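Local coordinates for protein sulfite dehydrogenase (Paracoccus pantotrophus, PDB 2XTS) that oxidises protein-bound sulfane sulfur in the Sox system, using a molybdenum cofactor and passing the electrons to heme c, at residues A[76-82]-A[174-179]; A[206-212]-A[224-228]; A[296-302]-A[341-347]. All coordinates share one frame; numbering follows the deposited sequence.

Interaction 1: A[76-82]-A[174-179]; sequences HSGAIEL and ADASSN. With MTE (phosphonic acidmono-(2-amino-5,6-dimercapto-4-oxo-3,7,8a,9,10,10a-hexahydro-4H-8-oxa-1,3,9,10-tetraaza-anthracen-7-ylmethyl)ester), chain E; HEC (heme c), chain K.
Ser-77 and Ser-177 make the direct polar contact between two irregular loops, 76-82 and 174-179. The backbone N of Ser-177 donates to OG of Ser-77 over 3.1 Å, a somewhat bent bond (142°); with chi1 at 61°, that hydroxyl sits between its own backbone N and carbonyl carbon, turned into the bend of the other loop. Two waters add to the join. One bridges OG of Ser-77 and N of Ala-176; the other accepts from N of Ser-77 and lies within hydrogen-bonding range of Asp-175 OD2 and Gly-78 O, to which it probably donates in turn.

CB of His-76 makes a close van der Waals contact with CB of Ser-177 at 3.4 Å. Apolar packing is modest: CD1 of Ile-80 and CD2 of Leu-82 both reach the methyl of Ala-174, the leucine at 3.8 Å. Trp-14 of the second subunit packs on Ile-80 and Leu-82 as well.

Bonds to the cofactors dominate the rest. The carboxylate of Asp-175 takes the pterin amino group N2 of MTE on OD1 at 2.9 Å, nearly straight (170°), and the ring N3 on OD2 at 3.0 Å. Ser-177 OG donates to the same OD2 from above the carboxylate plane, 2.7 Å away, and helps fix the rotation of the group. An asparagine here would probably leave one of the two pterin donors facing an NH2 group, and would remove the negative charge. His-76 serves the heme: its ND1 donates to propionate oxygen O2D of heme c at 3.2 Å, O2D lying near the ring plane. A two-pronged carboxylate that reads the pterin edge, beside a histidine bonded to the heme propionate, is consistent with this loop pair helping to fix the pterin and the heme relative to each other.

Interaction 2: A[206-212]-A[224-228]; sequences EHGYPAR and VKWVR. With MTE (phosphonic acidmono-(2-amino-5,6-dimercapto-4-oxo-3,7,8a,9,10,10a-hexahydro-4H-8-oxa-1,3,9,10-tetraaza-anthracen-7-ylmethyl)ester), chain E.
CA of Gly-208 sits over the face of the Trp-226 indole, 3.5 Å from the centroid of its five-membered ring, a CH-pi contact. This is the tight part of the contact. A CB on Gly-208 would probably be tight against CB of Lys-225, and its backbone angles by themselves call for glycine. At the indole rim CD1 comes within 3.1 Å of Tyr-209 O, in the ring plane, while NE1 is taken by Lys-205 O. Next along the chain, the backbone N of Val-227 donates to Ala-211 O at 3.1 Å where strand 227-233 begins.

In the molybdopterin-binding domain these two segments form part of the phosphate and pterin site. Lys-225 and Arg-212 run side by side, CG of the lysine over one face of the guanidinium. NH1 of Arg-212 donates to O3P of MTE at 2.7 Å and its NH2 to O4' in an almost straight bond (175°). A bend at chi3 (-68°) in Lys-225 carries NZ to O2P, also at 2.7 Å, and to Glu-206 O at 2.9 Å. The backbone of Lys-225 faces the pterin instead, its N donating to N1 of MTE at 2.9 Å.

The backbone join is looser: the bond from Trp-226 N to Gly-208 O is weak. The ring of Tyr-209 leads off to the second subunit, where its OH is hydrogen-bonded to Glu-34 of that chain.

Interaction 3: A[296-302]-A[341-347]; sequences RITRVDV and QSRAVDE
Val-302 and Gln-341 meet at one end of an antiparallel strand pair in the E-set, immunoglobulin-like beta sandwich of the Mo-co dimerisation domain. CA of Val-302 makes a CA-H...O contact with Gln-341 O at 3.3 Å. Ser-342 sets its CB against CG1 of Val-300 on the face that Phe-327 of strand 325-333 helps to cover.

Arg-343 trades two backbone bonds with Asp-301, its N donating to Asp-301 O at 2.8 Å. Beyond the backbone, a bend at chi3 (69°) brings its NH2 to OD2 of Asp-301 at 3.0 Å, almost straight (176°) and in the guanidinium plane. Arg-299 grips the same carboxylate side-on, NE to OD1 and NH2 to the syn lone pair of OD2. One carboxylate thus joins both arginines in a salt-bridge network; a water links its OD2 to NE of Arg-343, and OD1 also accepts from Thr-312 OG1. Cys-164 O of the cytochrome chain accepts from Arg-343 NH2.

The methyl of Ala-344 touches CD1 of Ile-297 at 4.0 Å. At Val-345 the register slips: Thr-298 and Arg-299 both face it in a classic beta bulge, Thr-298 N donating to Val-345 O at 2.9 Å. CG2 of Val-345 lies over the centre of the Arg-299 guanidinium, 3.7 Å above its plane. Asp-346 pairs with Ile-297. Glu-347 OE1 accepts from the backbone N of Arg-296 through its anti lone pair, at 2.8 Å and 174°.

Interactions 1 and 2 lie 9 Å apart between centres and work on the same cofactor: the two contacts share the amino group N2, interaction 1 adding N3 and interaction 2 adding N1 and the phosphate. They touch directly, Ala-174 N lying 2.8 Å from Trp-226 O in a probable hydrogen bond. Interaction 1 alone also reaches the heme, and its His-76 side chain is about 5 Å from the bound molybdenum oxide; the side chain of Arg-212 in interaction 2 is about 9 Å from it. Interaction 3 belongs to the other domain, its nearest atoms about 20 Å from interaction 2 and about 24 Å from interaction 1, away from the annotated sites.

Interaction 1: A[76-82]-A[174-179]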
loop_
_atom_site.group_PDB
_atom_site.type_symbol
_atom_site.label_atom_id
_atom_site.label_comp_id
_atom_site.label_asym_id
_atom_site.label_seq_id
_atom_site.Cartn_x
_atom_site.Cartn_y
_atom_site.Cartn_z
ATOM N N HIS A 76 -3.788 -19.552 13.841
ATOM C CA HIS A 76 -3.786 -20.736 14.703
ATOM C C HIS A 76 -5.006 -21.638 14.483
ATOM O O HIS A 76 -4.948 -22.815 14.834
ATOM C CB HIS A 76 -3.659 -20.368 16.187
ATOM C CG HIS A 76 -2.378 -19.672 16.538
ATOM N ND1 HIS A 76 -1.340 -20.235 17.252
ATOM C CD2 HIS A 76 -1.994 -18.405 16.256
ATOM C CE1 HIS A 76 -0.373 -19.330 17.378
ATOM N NE2 HIS A 76 -0.751 -18.222 16.778
ATOM N N SER A 77 -6.082 -21.113 13.879
ATOM C CA SER A 77 -7.226 -21.940 13.461
ATOM C C SER A 77 -7.743 -21.468 12.109
ATOM O O SER A 77 -8.915 -21.608 11.805
ATOM C CB SER A 77 -8.345 -21.990 14.491
ATOM O OG SER A 77 -8.898 -20.711 14.745
ATOM N N GLY A 78 -6.825 -20.955 11.284
ATOM C CA GLY A 78 -7.118 -20.492 9.922
ATOM C C GLY A 78 -7.665 -19.066 9.863
ATOM O O GLY A 78 -7.949 -18.445 10.881
ATOM N N ALA A 79 -7.792 -18.551 8.648
ATOM C CA ALA A 79 -8.287 -17.213 8.396
ATOM C C ALA A 79 -9.798 -17.289 8.297
ATOM O O ALA A 79 -10.322 -17.886 7.362
ATOM C CB ALA A 79 -7.699 -16.677 7.092
ATOM N N ILE A 80 -10.503 -16.667 9.236
ATOM C CA ILE A 80 -11.966 -16.766 9.270
ATOM C C ILE A 80 -12.634 -15.628 8.528
ATOM O O ILE A 80 -12.075 -14.546 8.372
ATOM C CB ILE A 80 -12.497 -16.804 10.730
ATOM C CG1 ILE A 80 -12.080 -15.554 11.513
ATOM C CG2 ILE A 80 -11.998 -18.079 11.426
ATOM C CD1 ILE A 80 -12.886 -15.331 12.803
ATOM N N GLU A 81 -13.854 -15.913 8.076
ATOM C CA GLU A 81 -14.717 -14.953 7.444
ATOM C C GLU A 81 -15.719 -14.380 8.432
ATOM O O GLU A 81 -16.594 -15.078 8.939
ATOM C CB GLU A 81 -15.464 -15.609 6.291
ATOM C CG GLU A 81 -16.417 -14.635 5.602
ATOM C CD GLU A 81 -17.284 -15.247 4.549
ATOM O OE1 GLU A 81 -16.809 -15.406 3.423
ATOM O OE2 GLU A 81 -18.450 -15.537 4.851
ATOM N N LEU A 82 -15.580 -13.100 8.704
ATOM C CA LEU A 82 -16.379 -12.407 9.709
ATOM C C LEU A 82 -16.914 -11.108 9.100
ATOM O O LEU A 82 -16.182 -10.141 8.891
ATOM C CB LEU A 82 -15.545 -12.125 10.958
ATOM C CG LEU A 82 -16.241 -11.435 12.143
ATOM C CD1 LEU A 82 -17.506 -12.174 12.520
ATOM C CD2 LEU A 82 -15.253 -11.340 13.312
ATOM N N ALA A 174 -12.191 -13.689 17.563
ATOM C CA ALA A 174 -13.451 -14.375 17.263
ATOM C C ALA A 174 -13.259 -15.790 16.749
ATOM O O ALA A 174 -14.222 -16.548 16.673
ATOM C CB ALA A 174 -14.238 -13.563 16.225
ATOM N N ASP A 175 -12.023 -16.126 16.373
ATOM C CA ASP A 175 -11.670 -17.435 15.859
ATOM C C ASP A 175 -11.648 -18.513 16.946
ATOM O O ASP A 175 -11.668 -18.218 18.137
ATOM C CB ASP A 175 -10.335 -17.383 15.074
ATOM C CG ASP A 175 -9.153 -16.851 15.877
ATOM O OD1 ASP A 175 -9.340 -15.984 16.771
ATOM O OD2 ASP A 175 -8.008 -17.267 15.562
ATOM N N ALA A 176 -11.627 -19.768 16.510
ATOM C CA ALA A 176 -11.571 -20.906 17.431
ATOM C C ALA A 176 -10.340 -20.858 18.325
ATOM O O ALA A 176 -10.413 -21.161 19.523
ATOM C CB ALA A 176 -11.605 -22.222 16.669
ATOM N N SER A 177 -9.225 -20.403 17.769
ATOM C CA SER A 177 -7.991 -20.396 18.521
ATOM C C SER A 177 -7.971 -19.336 19.617
ATOM O O SER A 177 -7.188 -19.474 20.539
ATOM C CB SER A 177 -6.786 -20.212 17.621
ATOM O OG SER A 177 -6.592 -18.859 17.249
ATOM N N SER A 178 -8.769 -18.276 19.445
ATOM C CA SER A 178 -8.906 -17.119 20.362
ATOM C C SER A 178 -7.661 -16.230 20.430
ATOM O O SER A 178 -7.785 -14.996 20.447
ATOM C CB SER A 178 -9.363 -17.514 21.775
ATOM O OG SER A 178 -8.327 -17.522 22.756
ATOM N N ASN A 179 -6.464 -16.805 20.527
ATOM C CA ASN A 179 -5.236 -16.024 20.602
ATOM C C ASN A 179 -5.245 -15.022 21.743
ATOM O O ASN A 179 -4.728 -13.920 21.636
ATOM C CB ASN A 179 -4.981 -15.299 19.286
ATOM C CG ASN A 179 -3.502 -15.003 19.052
ATOM O OD1 ASN A 179 -3.020 -13.867 19.215
ATOM N ND2 ASN A 179 -2.771 -16.039 18.709
HETATM N N1 MTE E . -5.119 -13.266 16.109
HETATM C C2 MTE E . -5.966 -14.288 16.167
HETATM N N2 MTE E . -7.247 -14.049 16.521
HETATM N N3 MTE E . -5.593 -15.545 15.861
HETATM C C4 MTE E . -4.319 -15.863 15.489
HETATM O O4 MTE E . -4.057 -17.051 15.210
HETATM N N5 MTE E . -1.991 -14.989 15.156
HETATM C C6 MTE E . -1.143 -13.965 15.722
HETATM C C7 MTE E . -1.597 -12.540 15.452
HETATM N N8 MTE E . -2.991 -12.392 15.782
HETATM C C9 MTE E . -3.332 -14.803 15.434
HETATM C C10 MTE E . -3.805 -13.458 15.783
HETATM C "C1'" MTE E . 0.312 -14.101 15.311
HETATM S "S1'" MTE E . 1.279 -15.366 16.037
HETATM C "C2'" MTE E . 0.898 -13.223 14.463
HETATM S "S2'" MTE E . 2.586 -13.257 14.133
HETATM C "C3'" MTE E . 0.054 -12.149 13.812
HETATM O "O3'" MTE E . -1.353 -12.250 14.085
HETATM C "C4'" MTE E . 0.191 -12.224 12.303
HETATM O "O4'" MTE E . -0.543 -11.151 11.699
HETATM P P MTE E . -0.864 -11.316 10.136
HETATM O O1P MTE E . 0.578 -11.380 9.549
HETATM O O2P MTE E . -1.578 -12.603 9.880
HETATM O O3P MTE E . -1.566 -10.060 9.750
HETATM FE FE HEC K . -5.250 -30.441 20.757
HETATM C CHA HEC K . -2.797 -28.108 21.015
HETATM C CHB HEC K . -5.552 -30.477 24.151
HETATM C CHC HEC K . -7.899 -32.480 20.469
HETATM C CHD HEC K . -4.535 -30.892 17.493
HETATM N NA HEC K . -4.353 -29.483 22.284
HETATM C C1A HEC K . -3.311 -28.592 22.174
HETATM C C2A HEC K . -2.860 -28.213 23.493
HETATM C C3A HEC K . -3.634 -28.879 24.363
HETATM C C4A HEC K . -4.577 -29.678 23.612
HETATM C CMA HEC K . -3.598 -28.840 25.906
HETATM C CAA HEC K . -1.698 -27.229 23.786
HETATM C CBA HEC K . -0.341 -27.927 23.687
HETATM C CGA HEC K . 0.805 -27.030 24.057
HETATM O O1A HEC K . 0.748 -25.824 23.811
HETATM O O2A HEC K . 1.749 -27.599 24.652
HETATM N NB HEC K . -6.509 -31.269 22.033
HETATM C C1B HEC K . -6.501 -31.162 23.419
HETATM C C2B HEC K . -7.712 -31.756 23.942
HETATM C C3B HEC K . -8.353 -32.344 22.922
HETATM C C4B HEC K . -7.628 -32.023 21.718
HETATM C CMB HEC K . -7.994 -31.880 25.453
HETATM C CAB HEC K . -9.676 -33.095 22.948
HETATM C CBB HEC K . -10.761 -32.230 23.652
HETATM N NC HEC K . -6.058 -31.496 19.233
HETATM C C1C HEC K . -7.139 -32.318 19.339
HETATM C C2C HEC K . -7.385 -32.928 18.057
HETATM C C3C HEC K . -6.444 -32.476 17.218
HETATM C C4C HEC K . -5.575 -31.613 17.971
HETATM C CMC HEC K . -8.551 -33.893 17.753
HETATM C CAC HEC K . -6.136 -32.806 15.757
HETATM C CBC HEC K . -7.227 -32.864 14.749
HETATM N ND HEC K . -3.916 -29.631 19.493
HETATM C C1D HEC K . -3.874 -29.877 18.134
HETATM C C2D HEC K . -2.965 -28.969 17.485
HETATM C C3D HEC K . -2.458 -28.098 18.563
HETATM C C4D HEC K . -3.063 -28.571 19.770
HETATM C CMD HEC K . -2.634 -28.805 16.008
HETATM C CAD HEC K . -1.486 -26.946 18.373
HETATM C CBD HEC K . -2.277 -25.670 18.096
HETATM C CGD HEC K . -1.405 -24.455 17.957
HETATM O O1D HEC K . -0.188 -24.516 18.273
HETATM O O2D HEC K . -1.962 -23.391 17.623
HETATM O O HOH W 1 -6.702 -18.369 13.412
HETATM O O HOH W 2 -11.581 -20.590 13.636
#

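Interaction 2: A[206-212]-A[224-228]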
loop_
_atom_site.group_PDB
_atom_site.type_symbol
_atom_site.label_atom_id
_atom_site.label_comp_id
_atom_site.label_asym_id
_atom_site.label_seq_id
_atom_site.Cartn_x
_atom_site.Cartn_y
_atom_site.Cartn_z
ATOM N N GLU A 206 -7.458 -12.375 5.931
ATOM C CA GLU A 206 -6.401 -13.084 6.606
ATOM C C GLU A 206 -5.627 -12.245 7.600
ATOM O O GLU A 206 -4.867 -12.787 8.400
ATOM C CB GLU A 206 -5.450 -13.704 5.562
ATOM C CG GLU A 206 -4.679 -12.742 4.666
ATOM C CD GLU A 206 -5.399 -12.308 3.404
ATOM O OE1 GLU A 206 -6.648 -12.327 3.319
ATOM O OE2 GLU A 206 -4.666 -11.929 2.466
ATOM N N HIS A 207 -5.836 -10.930 7.547
ATOM C CA HIS A 207 -5.211 -9.974 8.464
ATOM C C HIS A 207 -6.179 -9.446 9.519
ATOM O O HIS A 207 -5.886 -8.495 10.220
ATOM C CB HIS A 207 -4.570 -8.818 7.695
ATOM C CG HIS A 207 -3.528 -9.248 6.708
ATOM N ND1 HIS A 207 -3.366 -8.637 5.479
ATOM C CD2 HIS A 207 -2.582 -10.213 6.791
ATOM C CE1 HIS A 207 -2.373 -9.241 4.836
ATOM N NE2 HIS A 207 -1.871 -10.182 5.620
ATOM N N GLY A 208 -7.336 -10.076 9.648
ATOM C CA GLY A 208 -8.234 -9.791 10.761
ATOM C C GLY A 208 -9.533 -9.074 10.461
ATOM O O GLY A 208 -10.185 -8.617 11.389
ATOM N N TYR A 209 -9.920 -8.978 9.195
ATOM C CA TYR A 209 -11.149 -8.251 8.832
ATOM C C TYR A 209 -12.304 -8.651 9.713
ATOM O O TYR A 209 -12.561 -9.818 9.869
ATOM C CB TYR A 209 -11.544 -8.573 7.404
ATOM C CG TYR A 209 -12.802 -7.889 6.893
ATOM C CD1 TYR A 209 -14.047 -8.477 7.034
ATOM C CD2 TYR A 209 -12.726 -6.680 6.219
ATOM C CE1 TYR A 209 -15.181 -7.866 6.521
ATOM C CE2 TYR A 209 -13.841 -6.074 5.686
ATOM C CZ TYR A 209 -15.062 -6.673 5.843
ATOM O OH TYR A 209 -16.170 -6.111 5.292
ATOM N N PRO A 210 -13.042 -7.679 10.253
ATOM C CA PRO A 210 -12.980 -6.247 10.007
ATOM C C PRO A 210 -12.213 -5.415 11.043
ATOM O O PRO A 210 -12.177 -4.203 10.918
ATOM C CB PRO A 210 -14.458 -5.852 9.984
ATOM C CG PRO A 210 -15.030 -6.733 11.044
ATOM C CD PRO A 210 -14.296 -8.048 10.938
ATOM N N ALA A 211 -11.599 -6.039 12.044
ATOM C CA ALA A 211 -10.912 -5.300 13.077
ATOM C C ALA A 211 -9.829 -6.135 13.746
ATOM O O ALA A 211 -10.059 -7.290 14.118
ATOM C CB ALA A 211 -11.938 -4.802 14.137
ATOM N N ARG A 212 -8.652 -5.538 13.931
ATOM C CA ARG A 212 -7.533 -6.167 14.632
ATOM C C ARG A 212 -6.908 -5.185 15.606
ATOM O O ARG A 212 -7.050 -3.974 15.440
ATOM C CB ARG A 212 -6.451 -6.673 13.667
ATOM C CG ARG A 212 -5.526 -5.570 13.135
ATOM C CD ARG A 212 -4.430 -6.111 12.249
ATOM N NE ARG A 212 -3.622 -7.104 12.955
ATOM C CZ ARG A 212 -2.850 -7.996 12.346
ATOM N NH1 ARG A 212 -2.606 -7.907 11.046
ATOM N NH2 ARG A 212 -2.247 -8.941 13.059
ATOM N N VAL A 224 -3.894 -9.122 18.008
ATOM C CA VAL A 224 -5.034 -10.024 17.948
ATOM C C VAL A 224 -5.939 -9.636 16.758
ATOM O O VAL A 224 -6.392 -8.493 16.650
ATOM C CB VAL A 224 -5.813 -10.026 19.284
ATOM C CG1 VAL A 224 -7.042 -10.930 19.180
ATOM C CG2 VAL A 224 -4.933 -10.462 20.435
ATOM N N LYS A 225 -6.202 -10.610 15.897
ATOM C CA LYS A 225 -7.047 -10.434 14.722
ATOM C C LYS A 225 -8.493 -10.833 15.015
ATOM O O LYS A 225 -8.778 -11.644 15.900
ATOM C CB LYS A 225 -6.482 -11.277 13.575
ATOM C CG LYS A 225 -5.191 -10.767 13.033
ATOM C CD LYS A 225 -4.662 -11.558 11.838
ATOM C CE LYS A 225 -4.215 -12.964 12.165
ATOM N NZ LYS A 225 -3.819 -13.660 10.921
ATOM N N TRP A 226 -9.407 -10.256 14.243
ATOM C CA TRP A 226 -10.840 -10.534 14.391
ATOM C C TRP A 226 -11.241 -10.311 15.846
ATOM O O TRP A 226 -11.945 -11.114 16.445
ATOM C CB TRP A 226 -11.212 -11.966 13.911
ATOM C CG TRP A 226 -10.550 -12.380 12.624
ATOM C CD1 TRP A 226 -10.904 -11.955 11.382
ATOM C CD2 TRP A 226 -9.472 -13.296 12.441
ATOM N NE1 TRP A 226 -10.101 -12.532 10.434
ATOM C CE2 TRP A 226 -9.207 -13.350 11.062
ATOM C CE3 TRP A 226 -8.722 -14.097 13.294
ATOM C CZ2 TRP A 226 -8.187 -14.126 10.531
ATOM C CZ3 TRP A 226 -7.726 -14.883 12.766
ATOM C CH2 TRP A 226 -7.448 -14.881 11.396
ATOM N N VAL A 227 -10.772 -9.204 16.432
ATOM C CA VAL A 227 -10.860 -9.024 17.877
ATOM C C VAL A 227 -12.315 -8.959 18.330
ATOM O O VAL A 227 -13.098 -8.187 17.788
ATOM C CB VAL A 227 -10.076 -7.793 18.379
ATOM C CG1 VAL A 227 -9.688 -7.979 19.850
ATOM C CG2 VAL A 227 -8.817 -7.609 17.642
ATOM N N ARG A 228 -12.670 -9.785 19.307
ATOM C CA ARG A 228 -14.054 -9.842 19.786
ATOM C C ARG A 228 -14.285 -9.371 21.206
ATOM O O ARG A 228 -15.410 -8.997 21.562
ATOM C CB ARG A 228 -14.622 -11.264 19.648
ATOM C CG ARG A 228 -14.306 -12.193 20.788
ATOM C CD ARG A 228 -15.074 -13.465 20.666
ATOM N NE ARG A 228 -14.938 -14.285 21.869
ATOM C CZ ARG A 228 -15.505 -15.474 22.034
ATOM N NH1 ARG A 228 -16.196 -16.045 21.046
ATOM N NH2 ARG A 228 -15.371 -16.101 23.193
HETATM N N1 MTE E . -5.119 -13.266 16.109
HETATM C C2 MTE E . -5.966 -14.288 16.167
HETATM N N2 MTE E . -7.247 -14.049 16.521
HETATM N N3 MTE E . -5.593 -15.545 15.861
HETATM C C4 MTE E . -4.319 -15.863 15.489
HETATM O O4 MTE E . -4.057 -17.051 15.210
HETATM N N5 MTE E . -1.991 -14.989 15.156
HETATM C C6 MTE E . -1.143 -13.965 15.722
HETATM C C7 MTE E . -1.597 -12.540 15.452
HETATM N N8 MTE E . -2.991 -12.392 15.782
HETATM C C9 MTE E . -3.332 -14.803 15.434
HETATM C C10 MTE E . -3.805 -13.458 15.783
HETATM C "C1'" MTE E . 0.312 -14.101 15.311
HETATM S "S1'" MTE E . 1.279 -15.366 16.037
HETATM C "C2'" MTE E . 0.898 -13.223 14.463
HETATM S "S2'" MTE E . 2.586 -13.257 14.133
HETATM C "C3'" MTE E . 0.054 -12.149 13.812
HETATM O "O3'" MTE E . -1.353 -12.250 14.085
HETATM C "C4'" MTE E . 0.191 -12.224 12.303
HETATM O "O4'" MTE E . -0.543 -11.151 11.699
HETATM P P MTE E . -0.864 -11.316 10.136
HETATM O O1P MTE E . 0.578 -11.380 9.549
HETATM O O2P MTE E . -1.578 -12.603 9.880
HETATM O O3P MTE E . -1.566 -10.060 9.750
#

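Interaction 3: A[296-302]-A[341-347]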
loop_
_atom_site.group_PDB
_atom_site.type_symbol
_atom_site.label_atom_id
_atom_site.label_comp_id
_atom_site.label_asym_id
_atom_site.label_seq_id
_atom_site.Cartn_x
_atom_site.Cartn_y
_atom_site.Cartn_z
ATOM N N ARG A 296 12.694 4.837 16.812
ATOM C CA ARG A 296 13.190 5.060 15.473
ATOM C C ARG A 296 14.562 4.451 15.273
ATOM O O ARG A 296 15.399 4.449 16.171
ATOM C CB ARG A 296 13.321 6.550 15.208
ATOM C CG ARG A 296 12.005 7.345 15.288
ATOM C CD ARG A 296 12.293 8.854 15.230
ATOM N NE ARG A 296 11.092 9.676 15.418
ATOM C CZ ARG A 296 10.343 10.173 14.434
ATOM N NH1 ARG A 296 10.615 9.926 13.149
ATOM N NH2 ARG A 296 9.283 10.915 14.742
ATOM N N ILE A 297 14.793 3.968 14.064
ATOM C CA ILE A 297 16.140 3.653 13.602
ATOM C C ILE A 297 16.885 4.966 13.395
ATOM O O ILE A 297 16.358 5.887 12.800
ATOM C CB ILE A 297 16.097 2.830 12.272
ATOM C CG1 ILE A 297 15.510 1.441 12.516
ATOM C CG2 ILE A 297 17.474 2.760 11.605
ATOM C CD1 ILE A 297 16.239 0.587 13.468
ATOM N N THR A 298 18.113 5.043 13.881
ATOM C CA THR A 298 18.940 6.229 13.687
ATOM C C THR A 298 20.011 6.018 12.648
ATOM O O THR A 298 20.390 6.960 11.989
ATOM C CB THR A 298 19.565 6.687 14.993
ATOM O OG1 THR A 298 20.313 5.625 15.576
ATOM C CG2 THR A 298 18.499 7.151 15.954
ATOM N N ARG A 299 20.507 4.794 12.497
ATOM C CA ARG A 299 21.406 4.455 11.416
ATOM C C ARG A 299 21.487 2.972 11.167
ATOM O O ARG A 299 21.074 2.166 12.006
ATOM C CB ARG A 299 22.793 5.066 11.592
ATOM C CG ARG A 299 23.749 4.280 12.395
ATOM C CD ARG A 299 25.133 4.955 12.413
ATOM N NE ARG A 299 26.113 4.047 12.981
ATOM C CZ ARG A 299 26.334 3.922 14.284
ATOM N NH1 ARG A 299 25.634 4.630 15.159
ATOM N NH2 ARG A 299 27.239 3.063 14.715
ATOM N N VAL A 300 21.978 2.644 9.985
ATOM C CA VAL A 300 22.308 1.282 9.633
ATOM C C VAL A 300 23.719 1.246 9.082
ATOM O O VAL A 300 24.051 1.995 8.181
ATOM C CB VAL A 300 21.328 0.663 8.597
ATOM C CG1 VAL A 300 21.669 -0.805 8.359
ATOM C CG2 VAL A 300 19.878 0.851 9.050
ATOM N N ASP A 301 24.546 0.376 9.655
ATOM C CA ASP A 301 25.904 0.138 9.147
ATOM C C ASP A 301 25.903 -1.134 8.300
ATOM O O ASP A 301 25.189 -2.088 8.623
ATOM C CB ASP A 301 26.901 0.020 10.289
ATOM C CG ASP A 301 26.998 1.284 11.123
ATOM O OD1 ASP A 301 26.777 2.395 10.613
ATOM O OD2 ASP A 301 27.289 1.136 12.329
ATOM N N VAL A 302 26.696 -1.149 7.240
ATOM C CA VAL A 302 26.836 -2.278 6.348
ATOM C C VAL A 302 28.313 -2.698 6.293
ATOM O O VAL A 302 29.209 -1.838 6.229
ATOM C CB VAL A 302 26.284 -1.921 4.960
ATOM C CG1 VAL A 302 26.663 -2.980 3.938
ATOM C CG2 VAL A 302 24.796 -1.761 5.022
ATOM N N GLN A 341 26.853 -7.923 5.764
ATOM C CA GLN A 341 26.087 -7.821 6.994
ATOM C C GLN A 341 25.518 -6.419 7.129
ATOM O O GLN A 341 26.117 -5.453 6.635
ATOM C CB GLN A 341 26.971 -8.076 8.208
ATOM C CG GLN A 341 27.589 -9.449 8.295
ATOM C CD GLN A 341 28.385 -9.651 9.556
ATOM O OE1 GLN A 341 28.862 -8.705 10.166
ATOM N NE2 GLN A 341 28.504 -10.915 9.967
ATOM N N SER A 342 24.388 -6.312 7.821
ATOM C CA SER A 342 23.854 -5.039 8.213
ATOM C C SER A 342 23.620 -5.033 9.721
ATOM O O SER A 342 23.285 -6.068 10.324
ATOM C CB SER A 342 22.587 -4.709 7.439
ATOM O OG SER A 342 21.559 -5.663 7.630
ATOM N N ARG A 343 23.784 -3.860 10.315
ATOM C CA ARG A 343 23.669 -3.685 11.769
ATOM C C ARG A 343 22.887 -2.408 12.062
ATOM O O ARG A 343 23.375 -1.304 11.778
ATOM C CB ARG A 343 25.063 -3.617 12.392
ATOM C CG ARG A 343 25.127 -3.443 13.880
ATOM C CD ARG A 343 26.599 -3.407 14.314
ATOM N NE ARG A 343 27.289 -2.197 13.859
ATOM C CZ ARG A 343 28.597 -1.974 13.980
ATOM N NH1 ARG A 343 29.394 -2.904 14.494
ATOM N NH2 ARG A 343 29.121 -0.831 13.550
ATOM N N ALA A 344 21.680 -2.566 12.616
ATOM C CA ALA A 344 20.828 -1.429 12.953
ATOM C C ALA A 344 21.159 -0.806 14.301
ATOM O O ALA A 344 21.573 -1.508 15.230
ATOM C CB ALA A 344 19.391 -1.862 12.971
ATOM N N VAL A 345 20.947 0.503 14.415
ATOM C CA VAL A 345 21.063 1.236 15.656
ATOM C C VAL A 345 19.771 2.008 15.819
ATOM O O VAL A 345 19.267 2.595 14.865
ATOM C CB VAL A 345 22.249 2.214 15.638
ATOM C CG1 VAL A 345 22.376 2.928 17.011
ATOM C CG2 VAL A 345 23.534 1.471 15.238
ATOM N N ASP A 346 19.183 1.967 17.016
ATOM C CA ASP A 346 17.973 2.737 17.265
ATOM C C ASP A 346 18.227 3.920 18.199
ATOM O O ASP A 346 19.318 4.092 18.738
ATOM C CB ASP A 346 16.781 1.859 17.693
ATOM C CG ASP A 346 16.874 1.314 19.090
ATOM O OD1 ASP A 346 17.479 1.972 19.973
ATOM O OD2 ASP A 346 16.289 0.228 19.307
ATOM N N GLU A 347 17.197 4.733 18.392
ATOM C CA GLU A 347 17.339 5.985 19.136
ATOM C C GLU A 347 17.672 5.808 20.605
ATOM O O GLU A 347 18.043 6.772 21.272
ATOM C CB GLU A 347 16.087 6.845 18.994
ATOM C CG GLU A 347 14.861 6.245 19.634
ATOM C CD GLU A 347 13.679 7.178 19.514
ATOM O OE1 GLU A 347 12.789 6.905 18.692
ATOM O OE2 GLU A 347 13.664 8.226 20.212
HETATM O O HOH W 3 21.235 6.284 18.641
HETATM O O HOH W 4 25.515 -0.202 13.437
#